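Local coordinates for protein mannose recognizing lectin (PDB 4TKC) that binds mannose as a fungal lectin of the bulb-type family, carrying sugar-binding sites on a beta-prism scaffold and pairing with a second copy of itself, at residues Y3-I17 against G20-V34. Residues are numbered along the deposited sequence; the frame is centred on the assembly and turned at random.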
loop_
_atom_site.group_PDB
_atom_site.type_symbol
_atom_site.label_atom_id
_atom_site.label_comp_id
_atom_site.label_asym_id
_atom_site.label_seq_id
_atom_site.Cartn_x
_atom_site.Cartn_y
_atom_site.Cartn_z
ATOM N N TYR A 3 -4.177 3.139 -14.083
ATOM C CA TYR A 3 -3.865 2.767 -12.734
ATOM C C TYR A 3 -2.406 2.442 -12.599
ATOM O O TYR A 3 -1.747 1.888 -13.477
ATOM C CB TYR A 3 -4.666 1.513 -12.341
ATOM C CG TYR A 3 -6.149 1.753 -12.283
ATOM C CD1 TYR A 3 -6.949 1.710 -13.435
ATOM C CD2 TYR A 3 -6.752 2.054 -11.084
ATOM C CE1 TYR A 3 -8.287 2.075 -13.373
ATOM C CE2 TYR A 3 -8.065 2.457 -11.020
ATOM C CZ TYR A 3 -8.851 2.392 -12.145
ATOM O OH TYR A 3 -10.148 2.823 -12.071
ATOM N N VAL A 4 -1.850 2.987 -11.523
ATOM C CA VAL A 4 -0.483 2.665 -11.166
ATOM C C VAL A 4 -0.398 1.270 -10.491
ATOM O O VAL A 4 -1.245 0.909 -9.695
ATOM C CB VAL A 4 0.123 3.787 -10.310
ATOM C CG1 VAL A 4 1.498 3.389 -9.841
ATOM C CG2 VAL A 4 0.173 5.067 -11.113
ATOM N N HIS A 5 0.687 0.549 -10.770
ATOM C CA HIS A 5 0.885 -0.809 -10.284
ATOM C C HIS A 5 2.103 -0.924 -9.356
ATOM O O HIS A 5 3.217 -1.128 -9.832
ATOM C CB HIS A 5 1.051 -1.723 -11.484
ATOM C CG HIS A 5 -0.099 -1.650 -12.430
ATOM N ND1 HIS A 5 0.063 -1.534 -13.796
ATOM C CD2 HIS A 5 -1.431 -1.586 -12.198
ATOM C CE1 HIS A 5 -1.128 -1.486 -14.370
ATOM N NE2 HIS A 5 -2.051 -1.553 -13.426
ATOM N N PRO A 6 1.872 -0.799 -8.019
ATOM C CA PRO A 6 3.030 -0.772 -7.103
ATOM C C PRO A 6 3.497 -2.155 -6.712
ATOM O O PRO A 6 4.485 -2.303 -6.002
ATOM C CB PRO A 6 2.493 -0.056 -5.871
ATOM C CG PRO A 6 1.167 0.501 -6.224
ATOM C CD PRO A 6 0.649 -0.332 -7.363
ATOM N N TYR A 7 2.765 -3.176 -7.195
ATOM C CA TYR A 7 2.908 -4.531 -6.668
ATOM C C TYR A 7 2.984 -5.620 -7.740
ATOM O O TYR A 7 2.965 -6.812 -7.384
ATOM C CB TYR A 7 1.711 -4.851 -5.754
ATOM C CG TYR A 7 1.724 -4.148 -4.440
ATOM C CD1 TYR A 7 2.518 -4.637 -3.441
ATOM C CD2 TYR A 7 0.767 -3.218 -4.140
ATOM C CE1 TYR A 7 2.564 -3.978 -2.228
ATOM C CE2 TYR A 7 0.787 -2.557 -2.916
ATOM C CZ TYR A 7 1.636 -3.013 -1.938
ATOM O OH TYR A 7 1.605 -2.371 -0.681
ATOM N N GLY A 8 3.053 -5.245 -9.015
ATOM C CA GLY A 8 2.855 -6.250 -10.088
ATOM C C GLY A 8 1.503 -6.956 -9.907
ATOM O O GLY A 8 0.467 -6.334 -9.723
ATOM N N SER A 9 1.571 -8.286 -9.849
ATOM C CA SER A 9 0.354 -9.096 -9.730
ATOM C C SER A 9 -0.166 -9.387 -8.331
ATOM O O SER A 9 -1.294 -9.841 -8.130
ATOM C CB SER A 9 0.604 -10.483 -10.370
ATOM O OG SER A 9 1.565 -11.221 -9.601
ATOM N N THR A 10 0.659 -9.091 -7.322
ATOM C CA THR A 10 0.467 -9.726 -6.043
ATOM C C THR A 10 0.505 -8.761 -4.850
ATOM O O THR A 10 1.462 -7.976 -4.705
ATOM C CB THR A 10 1.515 -10.847 -5.857
ATOM O OG1 THR A 10 1.386 -11.823 -6.916
ATOM C CG2 THR A 10 1.411 -11.525 -4.473
ATOM N N LEU A 11 -0.540 -8.791 -4.032
ATOM C CA LEU A 11 -0.636 -8.018 -2.792
ATOM C C LEU A 11 -0.237 -8.911 -1.636
ATOM O O LEU A 11 -0.976 -9.802 -1.259
ATOM C CB LEU A 11 -2.078 -7.517 -2.581
ATOM C CG LEU A 11 -2.206 -6.306 -1.670
ATOM C CD1 LEU A 11 -1.443 -5.107 -2.236
ATOM C CD2 LEU A 11 -3.654 -5.949 -1.440
ATOM N N PRO A 12 0.985 -8.767 -1.129
ATOM C CA PRO A 12 1.412 -9.539 0.043
ATOM C C PRO A 12 0.854 -8.980 1.370
ATOM O O PRO A 12 0.142 -7.981 1.360
ATOM C CB PRO A 12 2.944 -9.408 0.006
ATOM C CG PRO A 12 3.226 -8.222 -0.834
ATOM C CD PRO A 12 1.990 -7.764 -1.527
ATOM N N GLU A 13 1.073 -9.708 2.467
ATOM C CA GLU A 13 0.734 -9.180 3.800
ATOM C C GLU A 13 1.303 -7.781 4.015
ATOM O O GLU A 13 2.402 -7.479 3.559
ATOM C CB GLU A 13 1.186 -10.116 4.917
ATOM C CG GLU A 13 0.437 -11.462 4.889
ATOM C CD GLU A 13 0.827 -12.372 6.062
ATOM O OE1 GLU A 13 1.334 -11.854 7.086
ATOM O OE2 GLU A 13 0.669 -13.604 5.951
ATOM N N ASN A 14 0.412 -6.972 4.545
ATOM C CA ASN A 14 0.644 -5.512 4.726
ATOM C C ASN A 14 0.573 -4.714 3.444
ATOM O O ASN A 14 0.820 -3.522 3.418
ATOM C CB ASN A 14 1.967 -5.178 5.447
ATOM C CG ASN A 14 1.933 -5.595 6.886
ATOM O OD1 ASN A 14 0.942 -5.320 7.590
ATOM N ND2 ASN A 14 2.925 -6.366 7.304
ATOM N N GLY A 15 0.225 -5.365 2.348
ATOM C CA GLY A 15 0.050 -4.657 1.114
ATOM C C GLY A 15 -1.262 -3.881 1.077
ATOM O O GLY A 15 -2.320 -4.431 1.415
ATOM N N VAL A 16 -1.243 -2.710 0.435
ATOM C CA VAL A 16 -2.413 -1.886 0.305
ATOM C C VAL A 16 -2.503 -1.280 -1.077
ATOM O O VAL A 16 -1.530 -0.741 -1.613
ATOM C CB VAL A 16 -2.399 -0.701 1.313
ATOM C CG1 VAL A 16 -3.493 0.298 0.949
ATOM C CG2 VAL A 16 -2.635 -1.237 2.704
ATOM N N ILE A 17 -3.697 -1.444 -1.677
ATOM C CA ILE A 17 -4.054 -0.746 -2.923
ATOM C C ILE A 17 -5.051 0.371 -2.663
ATOM O O ILE A 17 -6.143 0.108 -2.155
ATOM C CB ILE A 17 -4.849 -1.637 -3.917
ATOM C CG1 ILE A 17 -4.315 -3.040 -4.015
ATOM C CG2 ILE A 17 -4.921 -0.971 -5.278
ATOM C CD1 ILE A 17 -5.152 -3.904 -4.930
ATOM N N GLY A 20 -6.945 4.633 -7.580
ATOM C CA GLY A 20 -6.027 4.909 -8.670
ATOM C C GLY A 20 -4.879 3.904 -8.825
ATOM O O GLY A 20 -3.987 4.118 -9.650
ATOM N N TYR A 21 -4.852 2.887 -7.955
ATOM C CA TYR A 21 -3.834 1.856 -7.987
ATOM C C TYR A 21 -4.516 0.515 -8.291
ATOM O O TYR A 21 -5.714 0.363 -8.039
ATOM C CB TYR A 21 -2.990 1.847 -6.674
ATOM C CG TYR A 21 -2.311 3.183 -6.406
ATOM C CD1 TYR A 21 -3.084 4.237 -5.968
ATOM C CD2 TYR A 21 -1.054 3.461 -6.916
ATOM C CE1 TYR A 21 -2.520 5.494 -5.787
ATOM C CE2 TYR A 21 -0.473 4.718 -6.702
ATOM C CZ TYR A 21 -1.261 5.731 -6.234
ATOM O OH TYR A 21 -0.739 7.008 -6.057
ATOM N N ALA A 22 -3.692 -0.454 -8.653
ATOM C CA ALA A 22 -4.226 -1.772 -9.101
ATOM C C ALA A 22 -3.158 -2.840 -9.053
ATOM O O ALA A 22 -1.958 -2.526 -9.197
ATOM C CB ALA A 22 -4.814 -1.670 -10.502
ATOM N N LEU A 23 -3.584 -4.111 -8.942
ATOM C CA LEU A 23 -2.730 -5.233 -9.320
ATOM C C LEU A 23 -2.930 -5.437 -10.831
ATOM O O LEU A 23 -4.016 -5.174 -11.341
ATOM C CB LEU A 23 -3.141 -6.553 -8.634
ATOM C CG LEU A 23 -3.226 -6.471 -7.107
ATOM C CD1 LEU A 23 -3.647 -7.769 -6.437
ATOM C CD2 LEU A 23 -1.873 -6.020 -6.583
ATOM N N ILE A 24 -1.883 -5.930 -11.481
ATOM C CA ILE A 24 -1.926 -6.246 -12.914
ATOM C C ILE A 24 -1.306 -7.618 -13.143
ATOM O O ILE A 24 -0.319 -7.995 -12.547
ATOM C CB ILE A 24 -1.185 -5.138 -13.738
ATOM C CG1 ILE A 24 -1.365 -5.292 -15.255
ATOM C CG2 ILE A 24 0.290 -5.050 -13.351
ATOM C CD1 ILE A 24 -2.777 -5.031 -15.712
ATOM N N SER A 25 -2.007 -8.435 -13.933
ATOM C CA SER A 25 -1.463 -9.739 -14.350
ATOM C C SER A 25 -0.190 -9.546 -15.173
ATOM O O SER A 25 -0.011 -8.510 -15.847
ATOM C CB SER A 25 -2.484 -10.585 -15.139
ATOM O OG SER A 25 -2.825 -9.958 -16.362
ATOM N N ASP A 26 0.654 -10.577 -15.170
ATOM C CA ASP A 26 1.856 -10.570 -15.987
ATOM C C ASP A 26 1.538 -10.279 -17.452
ATOM O O ASP A 26 2.281 -9.600 -18.153
ATOM C CB ASP A 26 2.664 -11.861 -15.839
ATOM C CG ASP A 26 3.181 -12.081 -14.435
ATOM O OD1 ASP A 26 3.344 -11.089 -13.679
ATOM O OD2 ASP A 26 3.337 -13.273 -14.077
ATOM N N SER A 27 0.402 -10.796 -17.903
ATOM C CA SER A 27 -0.036 -10.641 -19.283
ATOM C C SER A 27 -0.473 -9.226 -19.617
ATOM O O SER A 27 -0.587 -8.875 -20.796
ATOM C CB SER A 27 -1.228 -11.560 -19.576
ATOM O OG SER A 27 -2.378 -11.119 -18.861
ATOM N N GLY A 28 -0.771 -8.427 -18.584
ATOM C CA GLY A 28 -1.367 -7.121 -18.823
ATOM C C GLY A 28 -2.880 -7.098 -18.987
ATOM O O GLY A 28 -3.477 -6.012 -19.089
ATOM N N ARG A 29 -3.498 -8.284 -19.125
ATOM C CA ARG A 29 -4.930 -8.359 -19.502
ATOM C C ARG A 29 -5.873 -8.268 -18.317
ATOM O O ARG A 29 -7.007 -7.834 -18.479
ATOM C CB ARG A 29 -5.251 -9.633 -20.293
ATOM C CG ARG A 29 -4.418 -9.832 -21.561
ATOM C CD ARG A 29 -4.855 -11.044 -22.370
ATOM N NE ARG A 29 -6.284 -10.972 -22.702
ATOM C CZ ARG A 29 -7.063 -12.012 -22.982
ATOM N NH1 ARG A 29 -6.567 -13.250 -23.031
ATOM N NH2 ARG A 29 -8.367 -11.789 -23.019
ATOM N N VAL A 30 -5.393 -8.598 -17.119
ATOM C CA VAL A 30 -6.292 -8.732 -15.983
ATOM C C VAL A 30 -5.828 -7.725 -14.917
ATOM O O VAL A 30 -4.654 -7.721 -14.578
ATOM C CB VAL A 30 -6.267 -10.164 -15.404
ATOM C CG1 VAL A 30 -7.352 -10.325 -14.336
ATOM C CG2 VAL A 30 -6.469 -11.223 -16.513
ATOM N N GLU A 31 -6.754 -6.879 -14.470
ATOM C CA GLU A 31 -6.414 -5.769 -13.575
ATOM C C GLU A 31 -7.438 -5.729 -12.458
ATOM O O GLU A 31 -8.655 -5.632 -12.677
ATOM C CB GLU A 31 -6.397 -4.466 -14.374
ATOM C CG GLU A 31 -5.737 -3.308 -13.619
ATOM C CD GLU A 31 -5.601 -2.077 -14.481
ATOM O OE1 GLU A 31 -6.600 -1.687 -15.111
ATOM O OE2 GLU A 31 -4.544 -1.420 -14.415
ATOM N N PHE A 32 -6.916 -5.621 -11.229
ATOM C CA PHE A 32 -7.711 -5.551 -10.020
ATOM C C PHE A 32 -7.517 -4.140 -9.454
ATOM O O PHE A 32 -6.460 -3.783 -8.899
ATOM C CB PHE A 32 -7.249 -6.582 -9.012
ATOM C CG PHE A 32 -8.040 -6.587 -7.734
ATOM C CD1 PHE A 32 -9.421 -6.726 -7.732
ATOM C CD2 PHE A 32 -7.417 -6.332 -6.525
ATOM C CE1 PHE A 32 -10.141 -6.766 -6.557
ATOM C CE2 PHE A 32 -8.138 -6.354 -5.349
ATOM C CZ PHE A 32 -9.494 -6.579 -5.367
ATOM N N ARG A 33 -8.563 -3.336 -9.599
ATOM C CA ARG A 33 -8.493 -1.889 -9.392
ATOM C C ARG A 33 -9.266 -1.450 -8.177
ATOM O O ARG A 33 -10.372 -1.934 -7.912
ATOM C CB ARG A 33 -9.225 -1.215 -10.571
ATOM C CG ARG A 33 -8.757 -1.563 -11.951
ATOM C CD ARG A 33 -9.729 -1.036 -13.001
ATOM N NE ARG A 33 -9.221 -1.381 -14.323
ATOM C CZ ARG A 33 -9.825 -1.130 -15.475
ATOM N NH1 ARG A 33 -11.053 -0.594 -15.495
ATOM N NH2 ARG A 33 -9.198 -1.466 -16.610
ATOM N N VAL A 34 -8.762 -0.393 -7.517
ATOM C CA VAL A 34 -9.602 0.399 -6.629
ATOM C C VAL A 34 -9.775 1.773 -7.298
ATOM O O VAL A 34 -8.779 2.419 -7.675
ATOM C CB VAL A 34 -8.974 0.541 -5.228
ATOM C CG1 VAL A 34 -9.824 1.436 -4.320
ATOM C CG2 VAL A 34 -8.800 -0.824 -4.579
HETATM O O HOH W 1 -4.395 0.864 -16.139
HETATM O O HOH W 2 0.547 -3.567 -8.833
HETATM O O HOH W 3 3.628 -11.549 -11.097
#
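Val4 forms a single parallel bridge with Tyr21, its N donating to Gly20 O (3.1 Å) and its O accepting from Ala22 N (3.0 Å), while further along Ile24 N reaches Gly8 O. The N-terminal segment thereby runs along the outermost strand, 21-24, of one of the three four-stranded sheets that make up the beta-prism of bulb-type lectins, before supplying strands 10-12 and 15-17 to the other two. Where the backbones part between these bonds, a water fills in, donating to both Gly8 O and Ala22 O and accepting from Tyr7 N.

On the outer side, the Tyr3 ring lies over the extended chain of Arg33, whose CG sits 3.9 Å from the ring centroid in a CH-pi contact; ring and guanidinium planes are only 13° apart. Arg33 NE is salt-bridged to Glu31 OE1, and its NH2 has a further partner in Asp46. The other carboxylate oxygen, Glu31 OE2, accepts a hydrogen bond from His5 NE2 (2.7 Å) through its anti lone pair, almost exactly in the imidazole plane. Ile24 CB stands over the centre of one imidazole face and Tyr3 O over the opposite one, so the ring is sandwiched as well as bonded.

Inside the prism, Ile17 reaches from its own sheet to that of 21-24 and 30-34; with CG1 anti to the carbonyl carbon (chi1 -42°) and the chain extended beyond it, CD1 abuts both Leu23 CG and Phe32 CD2, 3.7 Å from the latter. On the side facing the second subunit, Val4 CB and Pro6 CG pack against Tyr21 CD2, and the hydroxyl of that tyrosine bonds to Ser59 O of that subunit. A second water completes the polar outer edge, accepting from Tyr3 N and donating to Glu31 OE2 at 2.9 Å.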